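Local atomic coordinates of A rubisco-like protein (PDB entry 3NWR), a protein that belongs to the rubisco superfamily and probably works as a lyase-type enzyme with a TIM-barrel catalytic domain, its exact reaction being uncertain. Residues E210-R213 against A214-E218; Q271-R274 against R275-L279. One frame throughout, in Å; residues are numbered along the deposited sequence.

Contact 1 of 2, residues E210-R213 against A214-E218; sequences ERVR and AVMSE
R211 and V215 run alongside each other on one flank of a helix, a single turn apart. The R211 CB sets out away from 214-218, but with CG anti to the backbone N (chi1 -168°) the chain runs along the flank that V215 shares, and CG lies 4.2 Å from V215 CG2. Beyond it the chain bends at chi3 (81°) and the side chain packs against C200 and P203. NH2 makes a salt bridge to D196, while NH1 gives hydrogen bonds to the carbonyls of A201 and A206. Arginine suits this buried place because its head can serve several acceptors at once; the charge of D196, next after the carboxylated K195, pairs with its own. The helix, 208-226, belongs to the outer layer of the TIM barrel, and its neighbours are helices 176-189 and 240-252, with strand 233-235 beneath. Its turns are made by i to i+4 bonds such as V215 N to R211 O, at 2.9 Å and 163°. The bond from S217 N to R213 O is longer, 3.2 Å. On the inward side V212 CG1 meets M216 CG at 4.2 Å, and both residues pack on F234, to which a branched valine and a flexible methionine offer apolar surface. A214, small enough for a neighbouring helix to come close, touches A180, whereas E210 and R213 are largely exposed, as fits charged residues.

Contact 2 of 2, residues Q271-R274 against R275-L279; sequences QSLR and RTTPL
R275 folds back over the turn before it, one guanidinium face above S272 CA, which sits 3.6 Å from the plane. A bend at chi3 (-53°) turns the group there, and a water joins its NH1 to Q271 NE2. The long, charged chain suits the dimer interface, for NH1 and NH2 form salt bridges with D239 and D241 of the second subunit. Its backbone N bonds weakly to both Q271 O and S272 O, consistent with a helix whose regular bonding is weakening here. At T276 the backbone N donates to L273 O from above the carbonyl plane, at 3.1 Å, and OG1 is held by R244. T277 N meets the same oxygen almost head-on (C=O...N angle 171°), also at 3.1 Å, so one carbonyl takes two backbone donors. T277 O in turn receives R274 NH2 at 3.0 Å, within the guanidinium plane. P278, with no N-H to satisfy, fits a turn where the chain leaves the helix, and its carbonyl is bonded by H147. At L279 the buried side chain packs on V250, while its O accepts from R274 NH2 at 2.8 Å. R274, tied by NH1 to D314 and G312, thus grips two carbonyls beyond the helix with one nitrogen. L279 N donates to T277 OG1 at 3.2 Å, closing an ST turn through which helix 267-276 passes into barrel strand 280-284.

How the contacts relate
Contacts 1 and 2 follow one another along the chain within the catalytic TIM-barrel domain; their centres lie 22 Å apart, their nearest atoms about 9 Å, and they do not touch. Helix 240-252 stands between them: V250 packs on V212 of contact 1 and on L279 of contact 2. Their outward roles differ. Contact 1 meets no other chain of the assembly. Carboxylated K195 probably marks the metal-binding active site, as in rubisco itself, and contact 1 lies near it through D196, the next residue; a bound glycerol, probably from crystallisation, lies about 4 Å from the M216 side chain. Contact 2 instead reaches the second subunit, so helix 267-276 contributes to the dimer.

Contact 1 of 2, residues E210-R213 against A214-E218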
ATOM      1  N   GLU A 210      -1.083 -27.227   8.881  1.00 18.94           N
ATOM      2  CA  GLU A 210      -1.850 -28.423   8.539  1.00 18.74           C
ATOM      3  C   GLU A 210      -2.155 -28.491   7.046  1.00 18.61           C
ATOM      4  O   GLU A 210      -2.091 -29.555   6.441  1.00 18.32           O
ATOM      5  CB  GLU A 210      -3.178 -28.454   9.296  1.00 24.50           C
ATOM      6  CG  GLU A 210      -3.064 -28.482  10.805  1.00 29.91           C
ATOM      7  CD  GLU A 210      -4.429 -28.463  11.468  1.00 35.17           C
ATOM      8  OE1 GLU A 210      -5.400 -28.962  10.853  1.00 38.70           O
ATOM      9  OE2 GLU A 210      -4.533 -27.948  12.601  1.00 40.47           O
ATOM     10  N   ARG A 211      -2.503 -27.350   6.462  1.00 17.36           N
ATOM     11  CA  ARG A 211      -2.870 -27.316   5.058  1.00 16.80           C
ATOM     12  C   ARG A 211      -1.685 -27.685   4.164  1.00 15.83           C
ATOM     13  O   ARG A 211      -1.833 -28.470   3.228  1.00 15.34           O
ATOM     14  CB  ARG A 211      -3.431 -25.937   4.690  1.00 15.59           C
ATOM     15  CG  ARG A 211      -4.100 -25.888   3.326  1.00 18.16           C
ATOM     16  CD  ARG A 211      -4.844 -24.580   3.104  1.00 18.15           C
ATOM     17  NE  ARG A 211      -3.968 -23.480   2.702  1.00 16.97           N
ATOM     18  CZ  ARG A 211      -3.582 -22.489   3.501  1.00 15.55           C
ATOM     19  NH1 ARG A 211      -3.958 -22.462   4.779  1.00 14.03           N
ATOM     20  NH2 ARG A 211      -2.796 -21.528   3.026  1.00 16.97           N
ATOM     21  N   VAL A 212      -0.513 -27.126   4.456  1.00 16.20           N
ATOM     22  CA  VAL A 212       0.677 -27.428   3.663  1.00 14.70           C
ATOM     23  C   VAL A 212       1.021 -28.910   3.744  1.00 17.15           C
ATOM     24  O   VAL A 212       1.275 -29.547   2.725  1.00 16.92           O
ATOM     25  CB  VAL A 212       1.897 -26.586   4.096  1.00 16.01           C
ATOM     26  CG1 VAL A 212       3.167 -27.091   3.417  1.00 16.71           C
ATOM     27  CG2 VAL A 212       1.670 -25.106   3.769  1.00 16.32           C
ATOM     28  N   ARG A 213       1.032 -29.451   4.960  1.00 19.35           N
ATOM     29  CA  ARG A 213       1.339 -30.870   5.130  1.00 19.07           C
ATOM     30  C   ARG A 213       0.351 -31.789   4.401  1.00 18.55           C
ATOM     31  O   ARG A 213       0.760 -32.717   3.698  1.00 19.67           O
ATOM     32  CB  ARG A 213       1.423 -31.229   6.616  1.00 18.94           C
ATOM     33  CG  ARG A 213       2.541 -30.532   7.357  1.00 21.43           C
ATOM     34  CD  ARG A 213       2.575 -30.996   8.806  1.00 23.53           C
ATOM     35  NE  ARG A 213       3.808 -30.589   9.469  1.00 31.53           N
ATOM     36  CZ  ARG A 213       3.905 -29.547  10.286  1.00 30.40           C
ATOM     37  NH1 ARG A 213       2.838 -28.813  10.546  1.00 30.19           N
ATOM     38  NH2 ARG A 213       5.068 -29.245  10.848  1.00 38.86           N
ATOM     39  N   ALA A 214      -0.946 -31.532   4.548  1.00 19.63           N
ATOM     40  CA  ALA A 214      -1.947 -32.390   3.912  1.00 18.46           C
ATOM     41  C   ALA A 214      -1.904 -32.275   2.397  1.00 19.61           C
ATOM     42  O   ALA A 214      -1.917 -33.276   1.686  1.00 18.98           O
ATOM     43  CB  ALA A 214      -3.341 -32.069   4.419  1.00 20.69           C
ATOM     44  N   VAL A 215      -1.855 -31.044   1.901  1.00 17.81           N
ATOM     45  CA  VAL A 215      -1.822 -30.826   0.461  1.00 16.06           C
ATOM     46  C   VAL A 215      -0.573 -31.409  -0.199  1.00 17.81           C
ATOM     47  O   VAL A 215      -0.661 -32.056  -1.245  1.00 18.40           O
ATOM     48  CB  VAL A 215      -1.960 -29.322   0.116  1.00 14.24           C
ATOM     49  CG1 VAL A 215      -1.663 -29.073  -1.353  1.00 17.14           C
ATOM     50  CG2 VAL A 215      -3.354 -28.823   0.474  1.00 16.46           C
ATOM     51  N   MET A 216       0.592 -31.186   0.398  1.00 17.06           N
ATOM     52  CA  MET A 216       1.817 -31.680  -0.217  1.00 19.02           C
ATOM     53  C   MET A 216       1.876 -33.207  -0.242  1.00 19.03           C
ATOM     54  O   MET A 216       2.472 -33.788  -1.143  1.00 18.33           O
ATOM     55  CB  MET A 216       3.067 -31.091   0.440  1.00 17.93           C
ATOM     56  CG  MET A 216       3.345 -29.629   0.058  1.00 15.52           C
ATOM     57  SD  MET A 216       3.293 -29.331  -1.725  1.00 16.64           S
ATOM     58  CE  MET A 216       4.482 -30.561  -2.290  1.00 17.90           C
ATOM     59  N   SER A 217       1.255 -33.853   0.740  1.00 20.58           N
ATOM     60  CA  SER A 217       1.173 -35.312   0.707  1.00 19.96           C
ATOM     61  C   SER A 217       0.523 -35.787  -0.585  1.00 21.62           C
ATOM     62  O   SER A 217       1.023 -36.699  -1.245  1.00 22.15           O
ATOM     63  CB  SER A 217       0.393 -35.849   1.903  1.00 20.23           C
ATOM     64  OG  SER A 217       0.375 -37.265   1.867  1.00 26.13           O
ATOM     65  N   GLU A 218      -0.597 -35.162  -0.938  1.00 20.22           N
ATOM     66  CA  GLU A 218      -1.297 -35.490  -2.172  1.00 19.67           C
ATOM     67  C   GLU A 218      -0.486 -35.118  -3.405  1.00 19.86           C
ATOM     68  O   GLU A 218      -0.418 -35.883  -4.360  1.00 19.19           O
ATOM     69  CB  GLU A 218      -2.673 -34.817  -2.213  1.00 18.64           C
ATOM     70  CG  GLU A 218      -3.654 -35.363  -1.186  1.00 20.89           C
ATOM     71  CD  GLU A 218      -4.178 -36.742  -1.550  1.00 23.50           C
ATOM     72  OE1 GLU A 218      -3.851 -37.249  -2.644  1.00 22.10           O
ATOM     73  OE2 GLU A 218      -4.927 -37.312  -0.735  1.00 31.28           O
TER

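Contact 2 of 2, residues Q271-R274 against R275-L279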
ATOM      1  N   GLN A 271      11.215  -8.109   0.350  1.00 11.42           N
ATOM      2  CA  GLN A 271      12.633  -8.156   0.005  1.00 11.53           C
ATOM      3  C   GLN A 271      13.384  -9.055   0.988  1.00 13.08           C
ATOM      4  O   GLN A 271      14.241  -9.849   0.587  1.00 14.71           O
ATOM      5  CB  GLN A 271      13.252  -6.755  -0.071  1.00 12.99           C
ATOM      6  CG  GLN A 271      14.706  -6.814  -0.507  1.00 17.12           C
ATOM      7  CD  GLN A 271      15.337  -5.464  -0.755  1.00 19.20           C
ATOM      8  OE1 GLN A 271      14.700  -4.416  -0.616  1.00 19.91           O
ATOM      9  NE2 GLN A 271      16.607  -5.484  -1.136  1.00 18.85           N
ATOM     10  N   SER A 272      13.041  -8.964   2.271  1.00 11.85           N
ATOM     11  CA  SER A 272      13.691  -9.813   3.263  1.00 12.68           C
ATOM     12  C   SER A 272      13.333 -11.289   3.055  1.00 13.53           C
ATOM     13  O   SER A 272      14.204 -12.152   3.112  1.00 15.20           O
ATOM     14  CB  SER A 272      13.345  -9.359   4.681  1.00 14.53           C
ATOM     15  OG  SER A 272      14.014  -8.144   4.976  1.00 15.60           O
ATOM     16  N   LEU A 273      12.060 -11.569   2.793  1.00 12.48           N
ATOM     17  CA  LEU A 273      11.613 -12.938   2.548  1.00 13.44           C
ATOM     18  C   LEU A 273      12.336 -13.510   1.341  1.00 13.63           C
ATOM     19  O   LEU A 273      12.738 -14.668   1.342  1.00 14.14           O
ATOM     20  CB  LEU A 273      10.108 -12.975   2.306  1.00 13.19           C
ATOM     21  CG  LEU A 273       9.514 -14.314   1.868  1.00 14.24           C
ATOM     22  CD1 LEU A 273       9.690 -15.368   2.975  1.00 18.14           C
ATOM     23  CD2 LEU A 273       8.048 -14.120   1.527  1.00 15.11           C
ATOM     24  N   ARG A 274      12.488 -12.693   0.303  1.00 13.22           N
ATOM     25  CA  ARG A 274      13.152 -13.125  -0.929  1.00 12.67           C
ATOM     26  C   ARG A 274      14.551 -13.652  -0.665  1.00 14.13           C
ATOM     27  O   ARG A 274      14.989 -14.616  -1.312  1.00 15.47           O
ATOM     28  CB  ARG A 274      13.233 -11.960  -1.916  1.00 13.43           C
ATOM     29  CG  ARG A 274      14.219 -12.160  -3.075  1.00 13.59           C
ATOM     30  CD  ARG A 274      13.622 -13.018  -4.208  1.00 14.07           C
ATOM     31  NE  ARG A 274      13.465 -14.421  -3.829  1.00 19.45           N
ATOM     32  CZ  ARG A 274      12.871 -15.357  -4.571  1.00 18.87           C
ATOM     33  NH1 ARG A 274      12.344 -15.078  -5.775  1.00 15.18           N
ATOM     34  NH2 ARG A 274      12.823 -16.592  -4.096  1.00 13.98           N
ATOM     35  N   ARG A 275      15.262 -13.019   0.263  1.00 14.71           N
ATOM     36  CA  ARG A 275      16.638 -13.413   0.538  1.00 15.71           C
ATOM     37  C   ARG A 275      16.749 -14.747   1.270  1.00 17.75           C
ATOM     38  O   ARG A 275      17.786 -15.403   1.209  1.00 21.02           O
ATOM     39  CB  ARG A 275      17.367 -12.329   1.328  1.00 16.54           C
ATOM     40  CG  ARG A 275      17.751 -11.112   0.512  1.00 19.30           C
ATOM     41  CD  ARG A 275      18.835 -10.316   1.238  1.00 21.99           C
ATOM     42  NE  ARG A 275      18.410 -10.007   2.596  1.00 25.07           N
ATOM     43  CZ  ARG A 275      17.637  -8.974   2.907  1.00 24.32           C
ATOM     44  NH1 ARG A 275      17.223  -8.146   1.953  1.00 25.42           N
ATOM     45  NH2 ARG A 275      17.281  -8.771   4.166  1.00 18.82           N
ATOM     46  N   THR A 276      15.695 -15.152   1.966  1.00 14.10           N
ATOM     47  CA  THR A 276      15.780 -16.371   2.772  1.00 15.11           C
ATOM     48  C   THR A 276      15.011 -17.579   2.221  1.00 19.24           C
ATOM     49  O   THR A 276      15.172 -18.689   2.733  1.00 25.24           O
ATOM     50  CB  THR A 276      15.414 -16.110   4.255  1.00 21.20           C
ATOM     51  OG1 THR A 276      14.121 -15.501   4.335  1.00 19.49           O
ATOM     52  CG2 THR A 276      16.436 -15.182   4.888  1.00 20.29           C
ATOM     53  N   THR A 277      14.185 -17.390   1.195  1.00 14.41           N
ATOM     54  CA  THR A 277      13.534 -18.549   0.582  1.00 15.94           C
ATOM     55  C   THR A 277      14.000 -18.824  -0.842  1.00 16.63           C
ATOM     56  O   THR A 277      14.099 -17.911  -1.668  1.00 16.70           O
ATOM     57  CB  THR A 277      11.999 -18.479   0.601  1.00 16.86           C
ATOM     58  OG1 THR A 277      11.472 -19.716   0.091  1.00 17.97           O
ATOM     59  CG2 THR A 277      11.503 -17.351  -0.265  1.00 16.98           C
ATOM     60  N   PRO A 278      14.279 -20.102  -1.131  1.00 14.26           N
ATOM     61  CA  PRO A 278      14.680 -20.511  -2.481  1.00 13.82           C
ATOM     62  C   PRO A 278      13.491 -20.859  -3.369  1.00 16.71           C
ATOM     63  O   PRO A 278      13.694 -21.312  -4.497  1.00 14.69           O
ATOM     64  CB  PRO A 278      15.518 -21.763  -2.214  1.00 14.83           C
ATOM     65  CG  PRO A 278      14.889 -22.360  -1.001  1.00 15.16           C
ATOM     66  CD  PRO A 278      14.436 -21.191  -0.151  1.00 15.05           C
ATOM     67  N   LEU A 279      12.276 -20.654  -2.867  1.00 14.89           N
ATOM     68  CA  LEU A 279      11.065 -21.015  -3.592  1.00 14.95           C
ATOM     69  C   LEU A 279      10.676 -19.935  -4.598  1.00 13.13           C
ATOM     70  O   LEU A 279      11.183 -18.816  -4.554  1.00 15.15           O
ATOM     71  CB  LEU A 279       9.911 -21.250  -2.609  1.00 13.60           C
ATOM     72  CG  LEU A 279      10.211 -22.271  -1.511  1.00 13.17           C
ATOM     73  CD1 LEU A 279       9.125 -22.279  -0.456  1.00 14.45           C
ATOM     74  CD2 LEU A 279      10.376 -23.649  -2.140  1.00 16.28           C
TER
HETATM   75  O   HOH W   1      18.507  -7.486  -0.745  1.00 28.20           O